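Local coordinates for lipoprotein (Actinomyces odontolyticus, PDB 3UP9) that probably binds L-methionine as the substrate-binding lipoprotein of a bacterial uptake system, at residues F177-G182 against K234-G239. Residues are numbered along the deposited sequence; the frame is centred on the assembly and turned at random.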
loop_
_atom_site.group_PDB
_atom_site.type_symbol
_atom_site.label_atom_id
_atom_site.label_comp_id
_atom_site.label_asym_id
_atom_site.label_seq_id
_atom_site.Cartn_x
_atom_site.Cartn_y
_atom_site.Cartn_z
ATOM N N PHE A 177 1.553 -3.180 5.924
ATOM C CA PHE A 177 2.548 -3.971 6.679
ATOM C C PHE A 177 2.644 -3.500 8.165
ATOM O O PHE A 177 2.730 -4.334 9.086
ATOM C CB PHE A 177 3.955 -3.967 5.999
ATOM C CG PHE A 177 3.994 -4.653 4.662
ATOM C CD1 PHE A 177 3.544 -5.984 4.535
ATOM C CD2 PHE A 177 4.517 -3.988 3.523
ATOM C CE1 PHE A 177 3.538 -6.614 3.293
ATOM C CE2 PHE A 177 4.531 -4.621 2.310
ATOM C CZ PHE A 177 4.040 -5.945 2.179
ATOM N N ALA A 178 2.608 -2.178 8.369
ATOM C CA ALA A 178 2.590 -1.582 9.695
ATOM C C ALA A 178 1.356 -2.112 10.423
ATOM O O ALA A 178 1.442 -2.437 11.573
ATOM C CB ALA A 178 2.579 -0.041 9.633
ATOM N N GLN A 179 0.234 -2.209 9.717
ATOM C CA GLN A 179 -1.029 -2.685 10.282
ATOM C C GLN A 179 -0.896 -4.119 10.772
ATOM O O GLN A 179 -1.261 -4.413 11.901
ATOM C CB GLN A 179 -2.163 -2.586 9.279
ATOM C CG GLN A 179 -2.680 -1.180 8.927
ATOM C CD GLN A 179 -3.719 -0.662 9.899
ATOM O OE1 GLN A 179 -4.829 -1.203 9.982
ATOM N NE2 GLN A 179 -3.342 0.348 10.687
ATOM N N GLU A 180 -0.383 -5.004 9.918
ATOM C CA GLU A 180 -0.125 -6.385 10.280
ATOM C C GLU A 180 0.731 -6.440 11.526
ATOM O O GLU A 180 0.471 -7.257 12.355
ATOM C CB GLU A 180 0.585 -7.141 9.166
ATOM C CG GLU A 180 -0.303 -7.727 8.079
ATOM C CD GLU A 180 -1.400 -8.567 8.659
ATOM O OE1 GLU A 180 -1.101 -9.626 9.271
ATOM O OE2 GLU A 180 -2.560 -8.107 8.550
ATOM N N GLY A 181 1.733 -5.560 11.672
ATOM C CA GLY A 181 2.626 -5.557 12.836
ATOM C C GLY A 181 2.177 -4.883 14.127
ATOM O O GLY A 181 2.993 -4.690 15.053
ATOM N N GLY A 182 0.893 -4.515 14.209
ATOM C CA GLY A 182 0.343 -3.860 15.393
ATOM C C GLY A 182 0.782 -2.399 15.491
ATOM O O GLY A 182 0.771 -1.811 16.542
ATOM N N LYS A 234 -14.302 5.870 10.925
ATOM C CA LYS A 234 -14.611 5.300 12.231
ATOM C C LYS A 234 -13.537 4.321 12.615
ATOM O O LYS A 234 -13.089 4.334 13.726
ATOM C CB LYS A 234 -15.992 4.619 12.264
ATOM C CG LYS A 234 -17.199 5.574 12.252
ATOM C CD LYS A 234 -18.525 4.881 12.594
ATOM C CE LYS A 234 -19.298 4.308 11.394
ATOM N NZ LYS A 234 -20.763 4.577 11.599
ATOM N N THR A 235 -13.094 3.491 11.692
ATOM C CA THR A 235 -12.192 2.380 12.015
ATOM C C THR A 235 -10.729 2.833 12.270
ATOM O O THR A 235 -10.062 2.350 13.186
ATOM C CB THR A 235 -12.327 1.290 10.916
ATOM O OG1 THR A 235 -13.729 1.011 10.729
ATOM C CG2 THR A 235 -11.571 0.006 11.264
ATOM N N TRP A 236 -10.260 3.785 11.480
ATOM C CA TRP A 236 -8.917 4.376 11.580
ATOM C C TRP A 236 -9.007 5.832 11.851
ATOM O O TRP A 236 -9.262 6.597 10.942
ATOM C CB TRP A 236 -8.157 4.174 10.277
ATOM C CG TRP A 236 -7.891 2.719 10.014
ATOM C CD1 TRP A 236 -6.857 1.939 10.528
ATOM C CD2 TRP A 236 -8.674 1.808 9.139
ATOM N NE1 TRP A 236 -6.975 0.657 10.082
ATOM C CE2 TRP A 236 -8.048 0.507 9.263
ATOM C CE3 TRP A 236 -9.831 1.943 8.319
ATOM C CZ2 TRP A 236 -8.541 -0.613 8.580
ATOM C CZ3 TRP A 236 -10.336 0.798 7.655
ATOM C CH2 TRP A 236 -9.694 -0.436 7.767
ATOM N N SER A 237 -8.824 6.251 13.096
ATOM C CA SER A 237 -8.685 7.692 13.418
ATOM C C SER A 237 -7.275 7.973 13.902
ATOM O O SER A 237 -7.059 8.977 14.454
ATOM C CB SER A 237 -9.664 8.089 14.519
ATOM O OG SER A 237 -9.738 7.066 15.489
ATOM N N ASP A 238 -6.340 7.051 13.683
ATOM C CA ASP A 238 -4.939 7.126 14.132
ATOM C C ASP A 238 -4.059 7.584 13.011
ATOM O O ASP A 238 -2.866 7.322 13.049
ATOM C CB ASP A 238 -4.439 5.734 14.552
ATOM C CG ASP A 238 -4.620 4.636 13.419
ATOM O OD1 ASP A 238 -4.742 4.956 12.211
ATOM O OD2 ASP A 238 -4.627 3.425 13.744
ATOM N N GLY A 239 -4.669 8.180 11.979
ATOM C CA GLY A 239 -3.966 8.672 10.782
ATOM C C GLY A 239 -3.367 7.664 9.811
ATOM O O GLY A 239 -2.712 8.069 8.846
HETATM O O HOH W 1 -4.820 0.857 12.959
#
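The indole N-H of Trp236 reaches across to the side-chain amide of Gln179 and makes the one direct hydrogen bond between residues 177-182 and 234-239. Trp236 NE1 lies 2.8 Å from Gln179 OE1 and approaches from above the carbonyl plane. The N-H...O angle is 152°. The amide is turned 61° from the indole plane. Gln179 bends at chi2 (-85°), which helps place its amide at the pyrrole edge of the ring. OE1 also bonds to Ser16 OG, so two partners grip it and limit the rotation of the amide.

The other half of the amide works through water. Gln179 NE2 donates to a water at 2.8 Å, and that water in turn donates to Asp238 OD2 at 2.7 Å, while Asp238 OD1 is held by Ser240 OG.

Nonpolar contact comes from the indole's surroundings: Thr235 CG2 sits over one face near the rim, and Pro17 and Ile21 of helix 15-28 pack against the Trp236 side chain. The side chain of Gln179 lies about 8 Å from the bound selenomethionine. Helix 175-180 closes with a Schellman motif at Gly182, whereas Trp236 follows helix 226-235; the contact thus joins the ends of these two helices beside the start of helix 15-28.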